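Local coordinates for protein AGR_C_1268p (Agrobacterium tumefaciens str. C58, PDB 2GHS) that probably binds a divalent metal ion and may hydrolyse sugar lactones, as a regucalcin-like member of the SMP-30/gluconolactonase family, at residues F278-R292 against H306-F320. Residues are numbered along the deposited sequence; the frame is centred on the assembly and turned at random. Where two conformers were deposited one is given.
Sequences FIGPDASRLLVTSAR and HGLTFELGIEVKGRF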
loop_
_atom_site.group_PDB
_atom_site.type_symbol
_atom_site.label_atom_id
_atom_site.label_comp_id
_atom_site.label_asym_id
_atom_site.label_seq_id
_atom_site.Cartn_x
_atom_site.Cartn_y
_atom_site.Cartn_z
ATOM N N PHE A 278 8.475 1.709 -4.243
ATOM C CA PHE A 278 9.692 2.151 -4.890
ATOM C C PHE A 278 10.431 3.133 -4.011
ATOM O O PHE A 278 9.838 4.083 -3.496
ATOM C CB PHE A 278 9.399 2.814 -6.237
ATOM C CG PHE A 278 8.655 1.924 -7.196
ATOM C CD1 PHE A 278 9.228 0.704 -7.598
ATOM C CD2 PHE A 278 7.414 2.291 -7.705
ATOM C CE1 PHE A 278 8.565 -0.150 -8.481
ATOM C CE2 PHE A 278 6.748 1.446 -8.610
ATOM C CZ PHE A 278 7.318 0.227 -8.979
ATOM N N ILE A 279 11.739 2.918 -3.870
ATOM C CA ILE A 279 12.575 3.744 -3.017
ATOM C C ILE A 279 13.902 4.015 -3.707
ATOM O O ILE A 279 14.254 3.389 -4.717
ATOM C CB ILE A 279 12.842 3.106 -1.600
ATOM C CG1 ILE A 279 13.644 1.813 -1.726
ATOM C CG2 ILE A 279 11.569 2.885 -0.886
ATOM C CD1 ILE A 279 14.207 1.316 -0.424
ATOM N N GLY A 280 14.678 4.908 -3.109
ATOM C CA GLY A 280 15.954 5.303 -3.638
ATOM C C GLY A 280 15.888 6.425 -4.663
ATOM O O GLY A 280 14.810 6.754 -5.177
ATOM N N PRO A 281 17.040 7.015 -4.965
ATOM C CA PRO A 281 17.072 8.225 -5.767
ATOM C C PRO A 281 16.584 8.072 -7.176
ATOM O O PRO A 281 16.218 9.087 -7.794
ATOM C CB PRO A 281 18.552 8.650 -5.735
ATOM C CG PRO A 281 19.288 7.507 -5.218
ATOM C CD PRO A 281 18.363 6.668 -4.425
ATOM N N ASP A 282 16.588 6.853 -7.705
ATOM C CA ASP A 282 16.053 6.657 -9.045
ATOM C C ASP A 282 14.747 5.831 -9.069
ATOM O O ASP A 282 14.377 5.296 -10.103
ATOM C CB ASP A 282 17.099 5.972 -9.907
ATOM C CG ASP A 282 18.326 6.841 -10.159
ATOM O OD1 ASP A 282 18.200 8.100 -10.186
ATOM O OD2 ASP A 282 19.417 6.253 -10.372
ATOM N N ALA A 283 14.077 5.711 -7.918
ATOM C CA ALA A 283 12.899 4.837 -7.753
ATOM C C ALA A 283 13.253 3.426 -8.244
ATOM O O ALA A 283 12.438 2.774 -8.875
ATOM C CB ALA A 283 11.681 5.386 -8.503
ATOM N N SER A 284 14.501 2.998 -8.003
ATOM C CA SER A 284 15.005 1.740 -8.600
ATOM C C SER A 284 15.242 0.575 -7.645
ATOM O O SER A 284 15.855 -0.433 -8.045
ATOM C CB SER A 284 16.275 2.000 -9.406
ATOM O OG SER A 284 17.306 2.444 -8.537
ATOM N N ARG A 285 14.801 0.735 -6.389
ATOM C CA ARG A 285 14.830 -0.324 -5.391
ATOM C C ARG A 285 13.439 -0.591 -4.862
ATOM O O ARG A 285 12.545 0.278 -4.957
ATOM C CB ARG A 285 15.735 0.060 -4.210
ATOM C CG ARG A 285 17.075 0.580 -4.604
ATOM C CD ARG A 285 17.941 -0.498 -5.201
ATOM N NE ARG A 285 19.240 0.074 -5.553
ATOM C CZ ARG A 285 19.655 0.376 -6.780
ATOM N NH1 ARG A 285 18.930 0.111 -7.880
ATOM N NH2 ARG A 285 20.844 0.912 -6.906
ATOM N N LEU A 286 13.238 -1.786 -4.304
ATOM C CA LEU A 286 11.915 -2.158 -3.848
ATOM C C LEU A 286 11.927 -2.491 -2.364
ATOM O O LEU A 286 12.585 -3.438 -1.946
ATOM C CB LEU A 286 11.345 -3.310 -4.679
ATOM C CG LEU A 286 9.823 -3.414 -4.621
ATOM C CD1 LEU A 286 9.130 -2.299 -5.424
ATOM C CD2 LEU A 286 9.337 -4.783 -5.052
ATOM N N LEU A 287 11.238 -1.658 -1.599
ATOM C CA LEU A 287 10.954 -1.906 -0.164
ATOM C C LEU A 287 9.720 -2.790 -0.020
ATOM O O LEU A 287 8.792 -2.649 -0.828
ATOM C CB LEU A 287 10.760 -0.539 0.539
ATOM C CG LEU A 287 10.366 -0.492 2.024
ATOM C CD1 LEU A 287 10.783 0.842 2.589
ATOM C CD2 LEU A 287 8.873 -0.677 2.220
ATOM N N VAL A 288 9.685 -3.671 0.994
ATOM C CA VAL A 288 8.570 -4.603 1.217
ATOM C C VAL A 288 8.303 -4.665 2.711
ATOM O O VAL A 288 9.217 -4.960 3.481
ATOM C CB VAL A 288 8.918 -6.024 0.712
ATOM C CG1 VAL A 288 7.751 -6.912 0.867
ATOM C CG2 VAL A 288 9.412 -5.975 -0.745
ATOM N N THR A 289 7.090 -4.299 3.124
ATOM C CA THR A 289 6.622 -4.445 4.487
ATOM C C THR A 289 6.022 -5.818 4.721
ATOM O O THR A 289 5.587 -6.532 3.795
ATOM C CB THR A 289 5.578 -3.378 4.867
ATOM O OG1 THR A 289 4.564 -3.294 3.864
ATOM C CG2 THR A 289 6.243 -2.015 4.960
ATOM N N SER A 290 5.948 -6.149 5.997
ATOM C CA SER A 290 5.339 -7.404 6.427
ATOM C C SER A 290 4.662 -7.261 7.808
ATOM O O SER A 290 4.659 -6.193 8.418
ATOM C CB SER A 290 6.359 -8.554 6.438
ATOM O OG SER A 290 7.336 -8.396 7.457
ATOM N N ALA A 291 4.032 -8.334 8.240
ATOM C CA ALA A 291 3.199 -8.307 9.455
ATOM C C ALA A 291 3.457 -9.508 10.364
ATOM O O ALA A 291 3.846 -10.587 9.909
ATOM C CB ALA A 291 1.688 -8.275 9.074
ATOM N N ARG A 292 3.210 -9.301 11.669
ATOM C CA ARG A 292 3.143 -10.369 12.668
ATOM C C ARG A 292 1.705 -10.702 13.085
ATOM O O ARG A 292 1.478 -11.621 13.872
ATOM C CB ARG A 292 3.908 -9.963 13.931
ATOM C CG ARG A 292 5.366 -10.112 13.786
ATOM C CD ARG A 292 6.138 -9.940 15.098
ATOM N NE ARG A 292 7.518 -10.301 14.786
ATOM C CZ ARG A 292 8.507 -10.447 15.652
ATOM N NH1 ARG A 292 8.315 -10.262 16.951
ATOM N NH2 ARG A 292 9.704 -10.785 15.191
ATOM N N HIS A 306 9.559 -12.277 10.746
ATOM C CA HIS A 306 8.176 -11.872 10.517
ATOM C C HIS A 306 8.029 -10.441 10.963
ATOM O O HIS A 306 8.431 -10.096 12.074
ATOM C CB HIS A 306 7.191 -12.693 11.349
ATOM C CG HIS A 306 6.928 -14.085 10.845
ATOM N ND1 HIS A 306 6.418 -14.339 9.587
ATOM C CD2 HIS A 306 7.030 -15.284 11.460
ATOM C CE1 HIS A 306 6.222 -15.636 9.459
ATOM N NE2 HIS A 306 6.607 -16.236 10.568
ATOM N N GLY A 307 7.414 -9.624 10.133
ATOM C CA GLY A 307 7.092 -8.234 10.506
ATOM C C GLY A 307 8.143 -7.182 10.174
ATOM O O GLY A 307 7.875 -5.973 10.242
ATOM N N LEU A 308 9.325 -7.632 9.772
ATOM C CA LEU A 308 10.393 -6.715 9.410
ATOM C C LEU A 308 10.112 -6.071 8.047
ATOM O O LEU A 308 9.244 -6.494 7.297
ATOM C CB LEU A 308 11.737 -7.475 9.409
ATOM C CG LEU A 308 12.437 -7.636 10.752
ATOM C CD1 LEU A 308 11.503 -8.072 11.846
ATOM C CD2 LEU A 308 13.722 -8.547 10.654
ATOM N N THR A 309 10.857 -5.001 7.753
ATOM C CA THR A 309 10.750 -4.249 6.512
ATOM C C THR A 309 12.045 -4.487 5.752
ATOM O O THR A 309 13.158 -4.318 6.301
ATOM C CB THR A 309 10.522 -2.755 6.831
ATOM O OG1 THR A 309 9.315 -2.609 7.613
ATOM C CG2 THR A 309 10.423 -1.911 5.611
ATOM N N PHE A 310 11.901 -4.922 4.512
ATOM C CA PHE A 310 13.008 -5.386 3.680
ATOM C C PHE A 310 13.223 -4.542 2.427
ATOM O O PHE A 310 12.374 -3.780 2.039
ATOM C CB PHE A 310 12.740 -6.817 3.217
ATOM C CG PHE A 310 12.360 -7.750 4.321
ATOM C CD1 PHE A 310 13.332 -8.353 5.130
ATOM C CD2 PHE A 310 11.008 -8.047 4.582
ATOM C CE1 PHE A 310 12.950 -9.184 6.214
ATOM C CE2 PHE A 310 10.644 -8.902 5.641
ATOM C CZ PHE A 310 11.596 -9.437 6.466
ATOM N N GLU A 311 14.369 -4.706 1.809
ATOM C CA GLU A 311 14.618 -4.256 0.431
ATOM C C GLU A 311 15.054 -5.457 -0.387
ATOM O O GLU A 311 15.941 -6.216 0.023
ATOM C CB GLU A 311 15.722 -3.203 0.440
ATOM C CG GLU A 311 16.028 -2.533 -0.859
ATOM C CD GLU A 311 17.256 -1.660 -0.705
ATOM O OE1 GLU A 311 17.152 -0.548 -0.194
ATOM O OE2 GLU A 311 18.372 -2.097 -1.050
ATOM N N LEU A 312 14.506 -5.621 -1.585
ATOM C CA LEU A 312 14.922 -6.739 -2.437
ATOM C C LEU A 312 16.340 -6.509 -2.990
ATOM O O LEU A 312 16.806 -5.351 -3.030
ATOM C CB LEU A 312 13.950 -6.887 -3.611
ATOM C CG LEU A 312 12.498 -7.274 -3.323
ATOM C CD1 LEU A 312 11.773 -7.608 -4.624
ATOM C CD2 LEU A 312 12.448 -8.461 -2.400
ATOM N N GLY A 313 17.002 -7.573 -3.441
ATOM C CA GLY A 313 18.328 -7.453 -4.015
ATOM C C GLY A 313 18.357 -7.015 -5.465
ATOM O O GLY A 313 19.413 -6.713 -6.011
ATOM N N ILE A 314 17.185 -6.985 -6.091
ATOM C CA ILE A 314 17.077 -6.732 -7.542
ATOM C C ILE A 314 16.690 -5.304 -7.852
ATOM O O ILE A 314 16.089 -4.576 -7.064
ATOM C CB ILE A 314 16.069 -7.699 -8.226
ATOM C CG1 ILE A 314 14.672 -7.534 -7.605
ATOM C CG2 ILE A 314 16.565 -9.149 -8.144
ATOM C CD1 ILE A 314 13.661 -7.185 -8.567
ATOM N N GLU A 315 17.029 -4.886 -9.060
ATOM C CA GLU A 315 16.642 -3.591 -9.525
ATOM C C GLU A 315 15.205 -3.594 -10.027
ATOM O O GLU A 315 14.748 -4.579 -10.629
ATOM C CB GLU A 315 17.541 -3.137 -10.663
ATOM C CG GLU A 315 17.395 -1.633 -10.928
ATOM C CD GLU A 315 17.391 -1.229 -12.388
ATOM O OE1 GLU A 315 16.973 -2.031 -13.281
ATOM O OE2 GLU A 315 17.878 -0.095 -12.639
ATOM N N VAL A 316 14.512 -2.477 -9.792
ATOM C CA VAL A 316 13.232 -2.216 -10.415
ATOM C C VAL A 316 13.275 -0.876 -11.159
ATOM O O VAL A 316 14.145 -0.033 -10.903
ATOM C CB VAL A 316 12.106 -2.240 -9.383
ATOM C CG1 VAL A 316 11.982 -3.614 -8.779
ATOM C CG2 VAL A 316 12.373 -1.208 -8.289
ATOM N N LYS A 317 12.400 -0.690 -12.138
ATOM C CA LYS A 317 12.324 0.573 -12.826
ATOM C C LYS A 317 11.003 1.177 -12.362
ATOM O O LYS A 317 9.984 1.019 -13.015
ATOM C CB LYS A 317 12.337 0.388 -14.353
ATOM C CG LYS A 317 13.501 -0.377 -14.950
ATOM C CD LYS A 317 14.767 0.435 -14.987
ATOM C CE LYS A 317 15.878 -0.237 -15.846
ATOM N NZ LYS A 317 17.241 0.088 -15.330
ATOM N N GLY A 318 11.030 1.879 -11.241
ATOM C CA GLY A 318 9.831 2.438 -10.665
ATOM C C GLY A 318 9.537 3.885 -11.006
ATOM O O GLY A 318 10.103 4.463 -11.938
ATOM N N ARG A 319 8.579 4.445 -10.263
ATOM C CA ARG A 319 8.212 5.846 -10.366
ATOM C C ARG A 319 7.806 6.338 -9.000
ATOM O O ARG A 319 7.198 5.606 -8.216
ATOM C CB ARG A 319 7.052 6.070 -11.317
ATOM C CG ARG A 319 5.928 5.100 -11.189
ATOM C CD ARG A 319 4.681 5.543 -12.036
ATOM N NE ARG A 319 4.232 4.426 -12.860
ATOM C CZ ARG A 319 3.081 3.758 -12.732
ATOM N NH1 ARG A 319 2.170 4.100 -11.831
ATOM N NH2 ARG A 319 2.851 2.727 -13.552
ATOM N N PHE A 320 8.161 7.579 -8.715
ATOM C CA PHE A 320 7.780 8.158 -7.459
ATOM C C PHE A 320 6.292 8.457 -7.454
ATOM O O PHE A 320 5.681 8.690 -8.485
ATOM C CB PHE A 320 8.555 9.422 -7.176
ATOM C CG PHE A 320 10.073 9.218 -7.089
ATOM C CD1 PHE A 320 10.614 8.332 -6.171
ATOM C CD2 PHE A 320 10.935 9.926 -7.893
ATOM C CE1 PHE A 320 11.976 8.147 -6.072
ATOM C CE2 PHE A 320 12.313 9.763 -7.780
ATOM C CZ PHE A 320 12.818 8.859 -6.852
HETATM O O HOH W 1 19.302 0.764 -10.720
HETATM O O HOH W 2 15.469 -3.561 -4.650
HETATM O O HOH W 3 6.995 -4.174 7.906
HETATM O O HOH W 4 5.581 -11.797 8.326
#
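V316 lies against the backbone of S284 and the side chain of L286. Its CG2 sits 3.4 Å from S284 C, and its CG1 meets L286 CB. The same CG2 touches the edge of the F278 ring at CD1. V316 N donates to S284 O at 3.0 Å, nearly straight (173°) but from above the carbonyl plane. R285 NH1 reaches that oxygen from the opposite face, giving it two donors. With chi1 at -159°, CG of L286 turns away from the backbone N, and CD2 lies beside L312 CD1, 3.8 Å away. A water joins L286 N to the carbonyls of L312 and I314. G318 CA sits over one face of the F278 ring, 3.4 Å from its centroid, in a CH-pi contact. F320 receives A283 CB over one ring face, 4.0 Å from its centroid. Between strands 285-290 and 309-311, V288 and F310 form an antiparallel hydrogen-bonded pair. At the far end, S290 OG donates to a lone pair of L308 O (2.7 Å). Strand 309-311 runs between 285-290 and 41-44 in a four-stranded antiparallel sheet, consistent with a propeller blade closed by an N-terminal strand. L286 and V316 also pack on W244 of strand 243-248.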